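Local structure of uncharacterized protein (Bombyx mori, 5AZ0) at residues A[54-59]-A[279-284]; A[61-66]-A[89-94]; A[159-164]-A[188-193]. The protein is an aldo-keto reductase (AKR2E5) that probably reduces carbonyl compounds to alcohols with NADPH as cofactor. All coordinates share one frame; numbering follows the deposited sequence.

Contact 1: residues A[54-59]-A[279-284]. With ACT (acetate ion), chain K.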
# COMPACT_ATOMS: atom_id res chain seq x y z
N LEU A 54 10.00 13.92 3.12
CA LEU A 54 8.81 13.22 2.55
C LEU A 54 7.88 14.20 1.89
O LEU A 54 7.41 13.97 0.76
CB LEU A 54 8.05 12.46 3.66
CG LEU A 54 6.78 11.68 3.26
CD1 LEU A 54 7.21 10.48 2.45
CD2 LEU A 54 6.02 11.22 4.49
N LEU A 55 7.70 15.37 2.54
CA LEU A 55 6.76 16.38 2.04
C LEU A 55 7.27 17.13 0.86
O LEU A 55 6.56 17.37 -0.10
CB LEU A 55 6.46 17.38 3.15
CG LEU A 55 5.83 16.77 4.38
CD1 LEU A 55 5.60 17.89 5.42
CD2 LEU A 55 4.57 16.00 4.02
N ASP A 56 8.53 17.52 0.93
CA ASP A 56 9.22 18.14 -0.20
C ASP A 56 9.30 17.17 -1.39
O ASP A 56 8.97 17.55 -2.50
CB ASP A 56 10.60 18.65 0.28
CG ASP A 56 11.36 19.41 -0.78
OD1 ASP A 56 10.76 20.24 -1.50
OD2 ASP A 56 12.57 19.09 -0.91
N ALA A 57 9.64 15.89 -1.16
CA ALA A 57 9.63 14.92 -2.32
C ALA A 57 8.19 14.65 -2.84
O ALA A 57 7.96 14.49 -4.06
CB ALA A 57 10.40 13.65 -1.98
N LEU A 58 7.19 14.79 -1.95
CA LEU A 58 5.76 14.73 -2.41
C LEU A 58 5.38 15.85 -3.36
O LEU A 58 4.75 15.65 -4.46
CB LEU A 58 4.77 14.64 -1.23
CG LEU A 58 3.25 14.63 -1.52
CD1 LEU A 58 2.82 13.59 -2.54
CD2 LEU A 58 2.55 14.41 -0.19
N SER A 59 5.82 17.06 -2.99
CA SER A 59 5.53 18.23 -3.81
C SER A 59 6.16 18.07 -5.15
O SER A 59 5.53 18.27 -6.22
CB SER A 59 6.07 19.55 -3.10
OG SER A 59 5.88 20.65 -3.99
N VAL A 279 12.11 9.36 0.17
CA VAL A 279 12.08 10.79 0.46
C VAL A 279 13.14 11.51 -0.39
O VAL A 279 13.48 12.65 -0.10
CB VAL A 279 12.26 11.09 1.98
CG1 VAL A 279 11.22 10.37 2.81
CG2 VAL A 279 13.64 10.70 2.49
N THR A 280 13.58 10.87 -1.47
CA THR A 280 14.63 11.39 -2.36
C THR A 280 14.13 11.59 -3.72
O THR A 280 13.70 10.64 -4.37
CB THR A 280 15.77 10.37 -2.47
OG1 THR A 280 16.33 10.11 -1.17
CG2 THR A 280 16.86 10.86 -3.40
N LYS A 281 14.23 12.82 -4.21
CA LYS A 281 13.54 13.17 -5.43
C LYS A 281 14.05 12.45 -6.66
O LYS A 281 13.30 12.30 -7.69
CB LYS A 281 13.63 14.69 -5.68
CG LYS A 281 13.03 15.56 -4.59
CD LYS A 281 13.22 17.04 -4.90
CE LYS A 281 13.06 17.85 -3.65
NZ LYS A 281 12.59 19.24 -3.93
N SER A 282 15.34 12.13 -6.66
CA SER A 282 15.86 11.40 -7.84
C SER A 282 15.21 9.98 -7.87
O SER A 282 14.88 9.50 -8.92
CB SER A 282 17.40 11.32 -7.85
OG SER A 282 17.88 11.06 -6.56
N ARG A 283 15.02 9.36 -6.71
CA ARG A 283 14.29 8.06 -6.64
C ARG A 283 12.84 8.19 -7.05
O ARG A 283 12.34 7.40 -7.86
CB ARG A 283 14.48 7.47 -5.27
CG ARG A 283 15.88 6.85 -5.17
CD ARG A 283 16.22 6.58 -3.72
NE ARG A 283 17.55 6.03 -3.50
CZ ARG A 283 18.22 6.11 -2.34
NH1 ARG A 283 17.73 6.74 -1.27
NH2 ARG A 283 19.42 5.55 -2.25
N VAL A 284 12.20 9.28 -6.65
CA VAL A 284 10.85 9.57 -7.09
C VAL A 284 10.81 9.59 -8.57
O VAL A 284 9.95 8.99 -9.20
CB VAL A 284 10.37 10.93 -6.55
CG1 VAL A 284 9.06 11.35 -7.14
CG2 VAL A 284 10.22 10.84 -5.05
C ACT K . 14.81 7.03 0.54
O ACT K . 15.09 6.25 -0.41
OXT ACT K . 15.08 8.22 0.40
CH3 ACT K . 14.11 6.63 1.81

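Contact 2: residues A[61-66]-A[89-94]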
# COMPACT_ATOMS: atom_id res chain seq x y z
N ALA A 61 6.97 15.15 -6.47
CA ALA A 61 6.22 14.01 -7.16
C ALA A 61 5.04 14.51 -7.86
O ALA A 61 4.81 14.21 -9.05
CB ALA A 61 5.83 12.93 -6.16
N ILE A 62 4.27 15.36 -7.16
CA ILE A 62 3.09 15.94 -7.84
C ILE A 62 3.46 16.84 -9.05
O ILE A 62 2.79 16.81 -10.10
CB ILE A 62 2.20 16.68 -6.80
CG1 ILE A 62 1.62 15.66 -5.79
CG2 ILE A 62 1.07 17.41 -7.47
CD1 ILE A 62 1.09 16.21 -4.48
N ASP A 63 4.52 17.65 -8.91
CA ASP A 63 5.01 18.52 -10.03
C ASP A 63 5.37 17.67 -11.18
O ASP A 63 4.96 17.98 -12.28
CB ASP A 63 6.26 19.36 -9.67
CG ASP A 63 5.98 20.42 -8.61
OD1 ASP A 63 4.86 20.93 -8.56
OD2 ASP A 63 6.84 20.72 -7.78
N ILE A 64 6.11 16.56 -10.97
CA ILE A 64 6.44 15.74 -12.20
C ILE A 64 5.35 14.87 -12.78
O ILE A 64 5.50 14.39 -13.92
CB ILE A 64 7.73 14.89 -12.07
CG1 ILE A 64 7.60 13.76 -11.05
CG2 ILE A 64 8.91 15.81 -11.68
CD1 ILE A 64 8.82 12.85 -10.96
N GLY A 65 4.26 14.64 -12.02
CA GLY A 65 3.10 13.87 -12.54
C GLY A 65 2.54 12.69 -11.69
O GLY A 65 1.70 11.98 -12.15
N TYR A 66 2.97 12.52 -10.47
CA TYR A 66 2.35 11.54 -9.58
C TYR A 66 0.99 12.15 -9.14
O TYR A 66 0.86 13.35 -8.85
CB TYR A 66 3.16 11.31 -8.35
CG TYR A 66 4.37 10.41 -8.45
CD1 TYR A 66 5.51 10.73 -9.22
CD2 TYR A 66 4.44 9.25 -7.65
CE1 TYR A 66 6.68 9.91 -9.16
CE2 TYR A 66 5.54 8.45 -7.63
CZ TYR A 66 6.68 8.76 -8.37
OH TYR A 66 7.75 7.85 -8.25
N ILE A 89 -2.81 22.28 -5.04
CA ILE A 89 -4.06 22.74 -5.61
C ILE A 89 -4.08 24.29 -5.74
O ILE A 89 -4.56 24.80 -6.75
CB ILE A 89 -5.27 22.27 -4.79
CG1 ILE A 89 -5.47 20.75 -4.98
CG2 ILE A 89 -6.53 23.06 -5.20
CD1 ILE A 89 -6.56 20.09 -4.14
N ASN A 90 -3.60 24.98 -4.71
CA ASN A 90 -3.56 26.46 -4.71
C ASN A 90 -2.61 26.94 -5.81
O ASN A 90 -2.96 27.82 -6.55
CB ASN A 90 -3.09 26.98 -3.34
CG ASN A 90 -4.16 26.88 -2.27
OD1 ASN A 90 -5.34 26.61 -2.54
ND2 ASN A 90 -3.74 27.03 -1.05
N GLU A 91 -1.46 26.29 -5.96
CA GLU A 91 -0.51 26.57 -7.05
C GLU A 91 -1.07 26.31 -8.44
O GLU A 91 -0.47 26.70 -9.42
CB GLU A 91 0.79 25.77 -6.87
CG GLU A 91 1.58 26.09 -5.60
CD GLU A 91 2.66 25.04 -5.31
OE1 GLU A 91 3.04 24.32 -6.27
OE2 GLU A 91 3.12 24.93 -4.15
N GLY A 92 -2.20 25.62 -8.57
CA GLY A 92 -2.73 25.26 -9.90
C GLY A 92 -2.02 24.08 -10.57
O GLY A 92 -2.30 23.76 -11.73
N VAL A 93 -1.16 23.39 -9.82
CA VAL A 93 -0.51 22.18 -10.33
C VAL A 93 -1.51 21.05 -10.56
O VAL A 93 -1.48 20.41 -11.59
CB VAL A 93 0.59 21.70 -9.41
CG1 VAL A 93 1.28 20.48 -10.04
CG2 VAL A 93 1.60 22.83 -9.19
N VAL A 94 -2.42 20.84 -9.61
CA VAL A 94 -3.55 19.89 -9.80
C VAL A 94 -4.85 20.44 -9.26
O VAL A 94 -4.85 21.38 -8.47
CB VAL A 94 -3.28 18.58 -9.03
CG1 VAL A 94 -2.20 17.80 -9.72
CG2 VAL A 94 -2.88 18.83 -7.58

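Contact 3: residues A[159-164]-A[188-193]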
# COMPACT_ATOMS: atom_id res chain seq x y z
N GLY A 159 -19.37 -1.45 8.02
CA GLY A 159 -19.02 -0.06 8.26
C GLY A 159 -18.34 0.51 7.02
O GLY A 159 -18.61 1.66 6.69
N PHE A 160 -17.46 -0.25 6.34
CA PHE A 160 -16.85 0.28 5.06
C PHE A 160 -17.95 0.52 4.03
O PHE A 160 -17.99 1.56 3.40
CB PHE A 160 -15.77 -0.65 4.50
CG PHE A 160 -14.45 -0.46 5.15
CD1 PHE A 160 -14.23 -0.84 6.45
CD2 PHE A 160 -13.44 0.16 4.47
CE1 PHE A 160 -13.03 -0.61 7.07
CE2 PHE A 160 -12.24 0.38 5.06
CZ PHE A 160 -12.05 0.04 6.38
N GLU A 161 -18.93 -0.39 3.94
CA GLU A 161 -20.05 -0.20 3.02
C GLU A 161 -20.90 1.01 3.38
O GLU A 161 -21.40 1.71 2.47
CB GLU A 161 -20.94 -1.50 2.90
CG GLU A 161 -20.13 -2.66 2.31
CD GLU A 161 -20.84 -4.04 2.34
OE1 GLU A 161 -21.71 -4.19 3.18
OE2 GLU A 161 -20.47 -4.98 1.61
N GLU A 162 -21.06 1.26 4.70
CA GLU A 162 -21.81 2.43 5.15
C GLU A 162 -21.07 3.76 4.76
O GLU A 162 -21.71 4.73 4.29
CB GLU A 162 -22.18 2.30 6.68
CG GLU A 162 -23.25 1.21 6.99
CD GLU A 162 -23.36 0.70 8.48
OE1 GLU A 162 -22.53 1.01 9.37
OE2 GLU A 162 -24.34 -0.04 8.77
N VAL A 163 -19.77 3.84 4.94
CA VAL A 163 -19.06 5.12 4.67
C VAL A 163 -19.01 5.39 3.16
O VAL A 163 -19.04 6.55 2.75
CB VAL A 163 -17.67 5.20 5.26
CG1 VAL A 163 -17.76 5.18 6.80
CG2 VAL A 163 -16.71 4.10 4.75
N LEU A 164 -19.04 4.30 2.35
CA LEU A 164 -19.19 4.37 0.90
C LEU A 164 -20.49 4.99 0.53
O LEU A 164 -20.53 5.99 -0.23
CB LEU A 164 -19.01 2.99 0.25
CG LEU A 164 -18.98 2.90 -1.31
CD1 LEU A 164 -17.75 3.57 -1.83
CD2 LEU A 164 -19.00 1.45 -1.73
N ASN A 188 -19.44 -13.10 1.14
CA ASN A 188 -20.42 -12.46 2.04
C ASN A 188 -20.76 -10.94 1.87
O ASN A 188 -21.77 -10.46 2.38
CB ASN A 188 -19.95 -12.77 3.46
CG ASN A 188 -20.14 -14.30 3.80
OD1 ASN A 188 -21.25 -14.73 4.01
ND2 ASN A 188 -19.07 -15.09 3.74
N CYS A 189 -19.92 -10.18 1.19
CA CYS A 189 -20.11 -8.71 1.13
C CYS A 189 -21.26 -8.29 0.30
O CYS A 189 -21.73 -9.08 -0.44
CB CYS A 189 -18.84 -8.09 0.57
SG CYS A 189 -18.47 -8.62 -1.13
N ASN A 190 -21.74 -7.06 0.42
CA ASN A 190 -22.65 -6.51 -0.56
C ASN A 190 -21.87 -5.75 -1.63
O ASN A 190 -22.25 -5.77 -2.78
CB ASN A 190 -23.68 -5.58 0.11
CG ASN A 190 -24.64 -6.33 1.04
OD1 ASN A 190 -24.91 -7.51 0.89
ND2 ASN A 190 -25.11 -5.66 2.01
N VAL A 191 -20.81 -5.07 -1.27
CA VAL A 191 -19.98 -4.33 -2.26
C VAL A 191 -18.62 -5.00 -2.13
O VAL A 191 -18.08 -5.07 -1.02
CB VAL A 191 -19.90 -2.84 -1.93
CG1 VAL A 191 -19.00 -2.13 -2.91
CG2 VAL A 191 -21.27 -2.19 -1.91
N PRO A 192 -18.03 -5.47 -3.24
CA PRO A 192 -16.73 -6.10 -3.07
C PRO A 192 -15.60 -5.11 -2.85
O PRO A 192 -15.72 -3.98 -3.28
CB PRO A 192 -16.53 -6.82 -4.40
CG PRO A 192 -17.18 -5.90 -5.36
CD PRO A 192 -18.37 -5.30 -4.68
N PRO A 193 -14.52 -5.53 -2.21
CA PRO A 193 -13.36 -4.69 -2.13
C PRO A 193 -12.83 -4.39 -3.52
O PRO A 193 -12.86 -5.28 -4.41
CB PRO A 193 -12.36 -5.53 -1.40
CG PRO A 193 -12.77 -6.98 -1.71
CD PRO A 193 -14.26 -6.89 -1.69

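Contact 1: residues A[54-59]-A[279-284]
A57 points its CB at the turn leading into helix 281-287 and lies over the carbonyl of V279, with A57 CB 3.7 Å from V279 O. The contact joins the first and last helices of the (beta/alpha)8 barrel, helix 51-64 and helix 281-287, and so closes the ring. The stem of K281 runs past A57, its CG 4.2 Å from A57 CB. V284 brings its CG2 to the same methyl, 4.2 Å from A57 CB. One turn back, V279 lays CG1 against the backbone of L54, 3.7 Å from L54 CA. The buried side chain of L54 crosses that of V279 at about a right angle, with CB and CD1 both against CG1. On the solvent side, D56 and K281 form a salt bridge. The D56 carboxylate reaches outward with CG anti to the backbone N (chi1 -175°). The K281 chain is extended beyond CG and crosses it. K281 NZ lies 3.0 Å from D56 OD2 and somewhat farther from OD1, and both hydrogen bonds are weak. Y22 of strand 22-23 packs on both A57 and V284.
The other face of the 279-284 segment holds an acetate ion, probably from the crystallisation liquor. In related aldo-keto reductases the corresponding loop and arginine bind the 2'-phosphate of NADPH, so the ion probably marks that anion site. The start of helix 281-287 may add to the attraction for a negative charge. V279 N gives the acetate OXT a fairly straight bond (160°). T280 OG1 bonds to the same oxygen at 2.8 Å. R283 NH1 makes a weak, bent bond to the other acetate oxygen, O, at 2.8 Å.

Contact 2: residues A[61-66]-A[89-94]
I62 rests its CG2 methyl against two successive valines, 4.0 Å from V93 CG1 and 4.0 Å from V94 CG1. That methyl is anti to the backbone N of I62 (chi1 -65° for the CG1 branch), which aims it out from helix 51-64 at the 89-94 segment. The V94 side chain crosses that of I62 at about a right angle. V93 also brings CG2 to within 3.8 Å of D63 OD1. No hydrogen bond joins the two segments. D63 OD1 and E91 OE1 stand 4.5 Å apart, and K88 forms a salt bridge with each, which probably offsets the repulsion between them. K88 also packs on I62, V93 and V94.
Farther out, two glycines shape the chain. G65 has positive phi and is the C-prime residue of a Schellman motif, with Y66 N bonded to A61 O at 2.9 Å. G92 likewise sits in a Schellman motif; the chain turns there, and the two valines that follow both point toward the 61-66 segment. R67 NH1 binds I62 O. The contact joins the C-terminal end of helix 51-64 to the turn that follows helix 78-90; the two are neighbouring outer helices of a TIM barrel.

Contact 3: residues A[159-164]-A[188-193]
E161 extends its side chain from helix 153-165 into the 188-193 loop and grips two successive backbone N-H groups with one oxygen. N190 N donates to E161 OE2 at 2.7 Å, on the syn side but tilted out of the carboxylate plane, and somewhat bent (140°). V191 N donates to the same OE2 at 2.9 Å, almost straight (167°), but comes from above the carboxylate plane. Both donors approach from the same face of that plane. The pair of bonds holds OE2 in place, and probably limits the rotation of the carboxylate and stabilises its charge. One turn on, L164 meets V191 tip to tip, with L164 CD2 3.8 Å from V191 CG1. W157 of the same helix adds a hydrogen bond to V191 O.
The outer side is looser. The other oxygen, E161 OE1, comes no closer than 3.9 Å to N190 ND2, and no hydrogen bond forms between them. N190 is exposed, and its side-chain amide lies nearly parallel to the carboxylate. The segment 188-193 follows helix 179-188 and leads to the strand 195-199. A carboxylate of the fourth barrel helix thus holds the loop between the fifth helix and the sixth strand of the (beta/alpha)8 fold.

Contacts 1 and 2 share helix 51-64 and lie on the same side of the chain's centre, with centres 13 Å apart. They touch directly. Y66 OH of contact 2 probably hydrogen-bonds to V284 O of contact 1 at 2.6 Å, and V284 CG1 packs on A61 CB at 3.7 Å. Helix 51-64 thus meets both of its barrel neighbours, helix 281-287 and helix 78-90. Contact 3 lies apart, with its centre 34 Å from that of contact 1 and 32 Å from that of contact 2. It is on the opposite side of the chain's centre from contact 1. The probable cofactor-phosphate site, marked by acetate, belongs to contact 1.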